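Local coordinates for protein aspergillopepsin II heavy chain (PDB 1Y43) that acts as the larger chain of an acid endopeptidase of the G1 family, probably a glutamic protease that cleaves proteins in acidic surroundings, at residues L23-D28 / A77-L82; V119-F124 / V157-S162. One frame throughout, in Å; residues are numbered along the deposited sequence.

Contact 1 (L23-D28 / A77-L82); sequences LQTGVD and ATVENL
Thr25 meets Ala77 and Val79 where two strands of different sheets lie one above the other. The axes of strands 23-28 and 77-81 come within 6.9 Å and differ in direction by 19°, a nearly aligned pairing of layers, and no hydrogen bond joins the two segments. Just before Thr25, Leu23 packs on Val67 and Phe92.

Thr25 points its side chain toward strand 77-81, and all three side-chain heavy atoms meet the other segment. CB rests on the methyl of Ala77, with Thr25 CB to Ala77 CB at 3.7 Å. With OG1 trans to the main-chain nitrogen (chi1 -163°), the hydroxyl lies near the Val79 methyl, Thr25 OG1 to Val79 CG2 being 3.4 Å. Against a methyl this is a van der Waals contact; the hydroxyl's hydrogen bond goes to Trp41 O on the adjoining strand of its own sheet. The same torsion wedges CG2 between the backbone N and the carbonyl carbon, from where it reaches the far main chain at 3.8 Å from Thr25 CG2 to Thr78 O. Val79 crosses the threonine at a slant and presents CG2, the branch opposite its own carbonyl carbon. Farther on, Val27 packs on Ile57 and on an aromatic side chain of another chain.

The interface buries 221 Å² and consists of aliphatic carbons, one hydroxyl bonded within its own layer, and a backbone carbonyl touched by a methyl. Such chemistry implies that the sheets of this concanavalin-like β-sandwich are held face to face here by dispersion and exclusion of water, while directional bonds remain within each sheet.

Contact 2 (V119-F124 / V157-S162); sequences VAFADF and VLTETS
Thr159 OG1 is gripped from strand 147-153, hydrogen bonding to Asp150 OD1 and to Ile151 N, and this fixes the methyl of the same residue against Phe121. Holding OG1 there (chi1 64°) leaves CG2 opposite the carbonyl carbon and directed at segment 119-124. The methyl comes up to the edge of the Phe121 ring, near the ring plane, with Phe121 CE2 to Thr159 CG2 at 3.9 Å; the two side chains cross at about a right angle. It also lies at the edge of the second ring, more loosely, at 4.3 Å from Phe124 CZ to Thr159 CG2. The rings themselves are inclined by about 72°, and Phe121 CE2 lies at the edge of the Phe124 ring.

Leu158 adds a second apolar point. Its CD1 approaches the Phe121 ring obliquely, with Phe121 CD2 to Leu158 CD1 at 3.9 Å, and the two side chains run past one another in opposing directions. Nothing else bridges the segments: the nearest CA atoms, Phe121 CA and Leu158 CA, are 8.7 Å apart, no cross-segment hydrogen bond exists, and 135 Å² is buried, so the backbones are spanned by side chains alone.

Phe121 reaches from the end of strand 117-121, in the mixed sheet beside strands 4-13 and 104-114, to strand 156-163 of the five-stranded sheet. Ala7 and Asp111 touch its side chain from the first sheet, Tyr172 and Ile151 from the second, while Phe124 and Thr159 also pack on apolar side chains of another chain.

Overall arrangement
Both contacts are buried and both involve the mixed sheet, which faces the three-stranded sheet at contact 1 and the five-stranded sheet at contact 2. Contact 1 lies deeper, its centre about 7 Å from the centre of the chain against about 14 Å for contact 2. Their centres are about 20 Å apart. The closest CA atoms, Thr25 CA and Ala77 CA, are 5.9 Å apart in contact 1, where small side chains meet; contact 2, more widely spaced, is bridged by phenylalanine rings meeting a leucine and a threonine methyl. In each, a threonine hydroxyl bonds to a neighbouring strand of its own sheet; in contact 2 this leaves the methyl to meet the rings, whereas in contact 1 the hydroxyl itself also touches a valine methyl.

Contact 1 (L23-D28 / A77-L82)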
loop_
_atom_site.group_PDB
_atom_site.type_symbol
_atom_site.label_atom_id
_atom_site.label_comp_id
_atom_site.label_asym_id
_atom_site.label_seq_id
_atom_site.Cartn_x
_atom_site.Cartn_y
_atom_site.Cartn_z
ATOM N N LEU B 23 -8.356 -5.644 -1.417
ATOM C CA LEU B 23 -7.555 -6.611 -0.674
ATOM C C LEU B 23 -6.197 -5.894 -0.595
ATOM O O LEU B 23 -5.538 -5.677 -1.626
ATOM C CB LEU B 23 -7.434 -7.939 -1.436
ATOM C CG LEU B 23 -6.338 -8.909 -0.972
ATOM C CD1 LEU B 23 -6.443 -9.219 0.525
ATOM C CD2 LEU B 23 -6.416 -10.181 -1.787
ATOM N N GLN B 24 -5.761 -5.551 0.618
ATOM C CA GLN B 24 -4.522 -4.793 0.762
ATOM C C GLN B 24 -3.777 -5.121 2.043
ATOM O O GLN B 24 -4.348 -5.639 3.004
ATOM C CB GLN B 24 -4.853 -3.300 0.770
ATOM C CG GLN B 24 -5.950 -2.967 1.773
ATOM C CD GLN B 24 -6.424 -1.521 1.725
ATOM O OE1 GLN B 24 -5.773 -0.629 1.176
ATOM N NE2 GLN B 24 -7.551 -1.315 2.360
ATOM N N THR B 25 -2.476 -4.873 2.023
ATOM C CA THR B 25 -1.640 -5.126 3.184
ATOM C C THR B 25 -0.476 -4.155 3.119
ATOM O O THR B 25 0.007 -3.813 2.027
ATOM C CB THR B 25 -1.163 -6.593 3.258
ATOM O OG1 THR B 25 -0.691 -6.869 4.585
ATOM C CG2 THR B 25 -0.021 -6.868 2.263
ATOM N N GLY B 26 -0.044 -3.671 4.277
ATOM C CA GLY B 26 1.048 -2.725 4.287
ATOM C C GLY B 26 1.538 -2.347 5.662
ATOM O O GLY B 26 1.287 -3.039 6.649
ATOM N N VAL B 27 2.198 -1.197 5.716
ATOM C CA VAL B 27 2.802 -0.700 6.937
ATOM C C VAL B 27 2.487 0.773 7.141
ATOM O O VAL B 27 2.425 1.532 6.170
ATOM C CB VAL B 27 4.343 -0.832 6.827
ATOM C CG1 VAL B 27 5.023 -0.170 8.008
ATOM C CG2 VAL B 27 4.745 -2.305 6.726
ATOM N N ASP B 28 2.213 1.152 8.389
ATOM C CA ASP B 28 1.963 2.551 8.753
ATOM C C ASP B 28 3.223 3.080 9.418
ATOM O O ASP B 28 3.920 2.331 10.111
ATOM C CB ASP B 28 0.850 2.675 9.803
ATOM C CG ASP B 28 -0.546 2.547 9.223
ATOM O OD1 ASP B 28 -0.710 2.488 8.006
ATOM O OD2 ASP B 28 -1.503 2.525 10.014
ATOM N N ALA B 77 -2.938 -12.138 2.655
ATOM C CA ALA B 77 -2.116 -10.946 2.744
ATOM C C ALA B 77 -0.871 -11.385 3.499
ATOM O O ALA B 77 -0.991 -12.011 4.559
ATOM C CB ALA B 77 -2.849 -9.851 3.512
ATOM N N THR B 78 0.298 -11.042 2.973
ATOM C CA THR B 78 1.553 -11.424 3.599
ATOM C C THR B 78 2.515 -10.262 3.725
ATOM O O THR B 78 2.670 -9.461 2.790
ATOM C CB THR B 78 2.243 -12.530 2.783
ATOM O OG1 THR B 78 1.392 -13.687 2.734
ATOM C CG2 THR B 78 3.610 -12.894 3.381
ATOM N N VAL B 79 3.136 -10.162 4.904
ATOM C CA VAL B 79 4.135 -9.138 5.193
ATOM C C VAL B 79 5.386 -9.866 5.674
ATOM O O VAL B 79 5.349 -10.636 6.648
ATOM C CB VAL B 79 3.685 -8.146 6.306
ATOM C CG1 VAL B 79 4.831 -7.188 6.654
ATOM C CG2 VAL B 79 2.456 -7.352 5.853
ATOM N N GLU B 80 6.475 -9.684 4.949
ATOM C CA GLU B 80 7.718 -10.319 5.317
ATOM C C GLU B 80 8.759 -9.259 5.601
ATOM O O GLU B 80 8.947 -8.339 4.807
ATOM C CB GLU B 80 8.215 -11.191 4.177
ATOM C CG GLU B 80 9.522 -11.899 4.485
ATOM C CD GLU B 80 10.031 -12.747 3.322
ATOM O OE1 GLU B 80 9.567 -12.554 2.165
ATOM O OE2 GLU B 80 10.925 -13.594 3.564
ATOM N N ASN B 81 9.381 -9.348 6.766
ATOM C CA ASN B 81 10.444 -8.423 7.113
ATOM C C ASN B 81 11.718 -9.174 6.732
ATOM O O ASN B 81 12.166 -10.070 7.455
ATOM C CB ASN B 81 10.425 -8.115 8.605
ATOM C CG ASN B 81 11.438 -7.062 8.984
ATOM O OD1 ASN B 81 12.516 -6.975 8.382
ATOM N ND2 ASN B 81 11.107 -6.255 9.977
ATOM N N LEU B 82 12.271 -8.845 5.572
ATOM C CA LEU B 82 13.462 -9.511 5.070
ATOM C C LEU B 82 14.666 -9.337 5.967
ATOM O O LEU B 82 15.471 -10.258 6.108
ATOM C CB LEU B 82 13.772 -9.031 3.655
ATOM C CG LEU B 82 12.611 -9.255 2.677
ATOM C CD1 LEU B 82 12.937 -8.702 1.310
ATOM C CD2 LEU B 82 12.321 -10.737 2.590
#

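Contact 2 (V119-F124 / V157-S162)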
loop_
_atom_site.group_PDB
_atom_site.type_symbol
_atom_site.label_atom_id
_atom_site.label_comp_id
_atom_site.label_asym_id
_atom_site.label_seq_id
_atom_site.Cartn_x
_atom_site.Cartn_y
_atom_site.Cartn_z
ATOM N N VAL B 119 -5.474 11.777 8.348
ATOM C CA VAL B 119 -4.427 11.984 9.333
ATOM C C VAL B 119 -3.416 13.011 8.786
ATOM O O VAL B 119 -3.239 13.138 7.571
ATOM C CB VAL B 119 -3.720 10.628 9.679
ATOM C CG1 VAL B 119 -2.895 10.117 8.514
ATOM C CG2 VAL B 119 -2.894 10.749 10.944
ATOM N N ALA B 120 -2.831 13.813 9.671
ATOM C CA ALA B 120 -1.833 14.796 9.243
ATOM C C ALA B 120 -0.780 13.958 8.535
ATOM O O ALA B 120 -0.338 12.927 9.066
ATOM C CB ALA B 120 -1.242 15.513 10.445
ATOM N N PHE B 121 -0.415 14.387 7.334
ATOM C CA PHE B 121 0.514 13.658 6.479
ATOM C C PHE B 121 2.000 13.834 6.805
ATOM O O PHE B 121 2.537 14.934 6.746
ATOM C CB PHE B 121 0.217 14.055 5.039
ATOM C CG PHE B 121 0.676 13.063 4.024
ATOM C CD1 PHE B 121 0.449 11.695 4.193
ATOM C CD2 PHE B 121 1.302 13.504 2.872
ATOM C CE1 PHE B 121 0.845 10.778 3.204
ATOM C CE2 PHE B 121 1.704 12.608 1.881
ATOM C CZ PHE B 121 1.476 11.243 2.043
ATOM N N ALA B 122 2.661 12.725 7.128
ATOM C CA ALA B 122 4.078 12.736 7.481
ATOM C C ALA B 122 5.035 12.931 6.297
ATOM O O ALA B 122 4.741 12.533 5.169
ATOM C CB ALA B 122 4.435 11.444 8.210
ATOM N N ASP B 123 6.175 13.566 6.566
ATOM C CA ASP B 123 7.217 13.721 5.549
ATOM C C ASP B 123 8.044 12.436 5.702
ATOM O O ASP B 123 8.794 12.270 6.663
ATOM C CB ASP B 123 8.094 14.942 5.826
ATOM C CG ASP B 123 9.201 15.115 4.795
ATOM O OD1 ASP B 123 9.466 14.188 3.995
ATOM O OD2 ASP B 123 9.816 16.194 4.779
ATOM N N PHE B 124 7.869 11.517 4.761
ATOM C CA PHE B 124 8.565 10.229 4.769
ATOM C C PHE B 124 9.797 10.214 3.862
ATOM O O PHE B 124 10.382 9.153 3.641
ATOM C CB PHE B 124 7.593 9.120 4.324
ATOM C CG PHE B 124 6.858 9.446 3.046
ATOM C CD1 PHE B 124 7.435 9.198 1.807
ATOM C CD2 PHE B 124 5.602 10.046 3.082
ATOM C CE1 PHE B 124 6.778 9.556 0.628
ATOM C CE2 PHE B 124 4.945 10.403 1.908
ATOM C CZ PHE B 124 5.532 10.155 0.685
ATOM N N VAL B 157 0.415 20.400 -3.502
ATOM C CA VAL B 157 0.825 19.109 -4.042
ATOM C C VAL B 157 1.758 18.546 -2.964
ATOM O O VAL B 157 2.723 19.210 -2.557
ATOM C CB VAL B 157 1.581 19.280 -5.379
ATOM C CG1 VAL B 157 2.022 17.933 -5.908
ATOM C CG2 VAL B 157 0.676 19.979 -6.391
ATOM N N LEU B 158 1.471 17.343 -2.480
ATOM C CA LEU B 158 2.284 16.765 -1.415
ATOM C C LEU B 158 3.203 15.627 -1.834
ATOM O O LEU B 158 4.039 15.191 -1.041
ATOM C CB LEU B 158 1.384 16.310 -0.260
ATOM C CG LEU B 158 0.430 17.347 0.344
ATOM C CD1 LEU B 158 -0.450 16.686 1.380
ATOM C CD2 LEU B 158 1.213 18.495 0.948
ATOM N N THR B 159 3.050 15.133 -3.061
ATOM C CA THR B 159 3.890 14.037 -3.544
ATOM C C THR B 159 4.199 14.153 -5.030
ATOM O O THR B 159 3.487 14.836 -5.781
ATOM C CB THR B 159 3.219 12.630 -3.343
ATOM O OG1 THR B 159 2.019 12.543 -4.124
ATOM C CG2 THR B 159 2.879 12.378 -1.883
ATOM N N GLU B 160 5.270 13.480 -5.431
ATOM C CA GLU B 160 5.695 13.377 -6.818
ATOM C C GLU B 160 6.020 11.892 -7.011
ATOM O O GLU B 160 6.836 11.322 -6.279
ATOM C CB GLU B 160 6.933 14.233 -7.097
ATOM C CG GLU B 160 6.618 15.705 -7.306
ATOM C CD GLU B 160 7.870 16.575 -7.389
ATOM O OE1 GLU B 160 8.995 16.005 -7.496
ATOM O OE2 GLU B 160 7.739 17.831 -7.324
ATOM N N THR B 161 5.385 11.273 -7.995
ATOM C CA THR B 161 5.579 9.859 -8.242
ATOM C C THR B 161 6.207 9.598 -9.601
ATOM O O THR B 161 5.899 10.281 -10.577
ATOM C CB THR B 161 4.216 9.117 -8.142
ATOM O OG1 THR B 161 3.728 9.207 -6.798
ATOM C CG2 THR B 161 4.346 7.653 -8.531
ATOM N N SER B 162 7.127 8.645 -9.641
ATOM C CA SER B 162 7.783 8.253 -10.886
ATOM C C SER B 162 7.802 6.718 -10.928
ATOM O O SER B 162 7.893 6.054 -9.886
ATOM C CB SER B 162 9.207 8.832 -10.971
ATOM O OG SER B 162 10.007 8.448 -9.870
#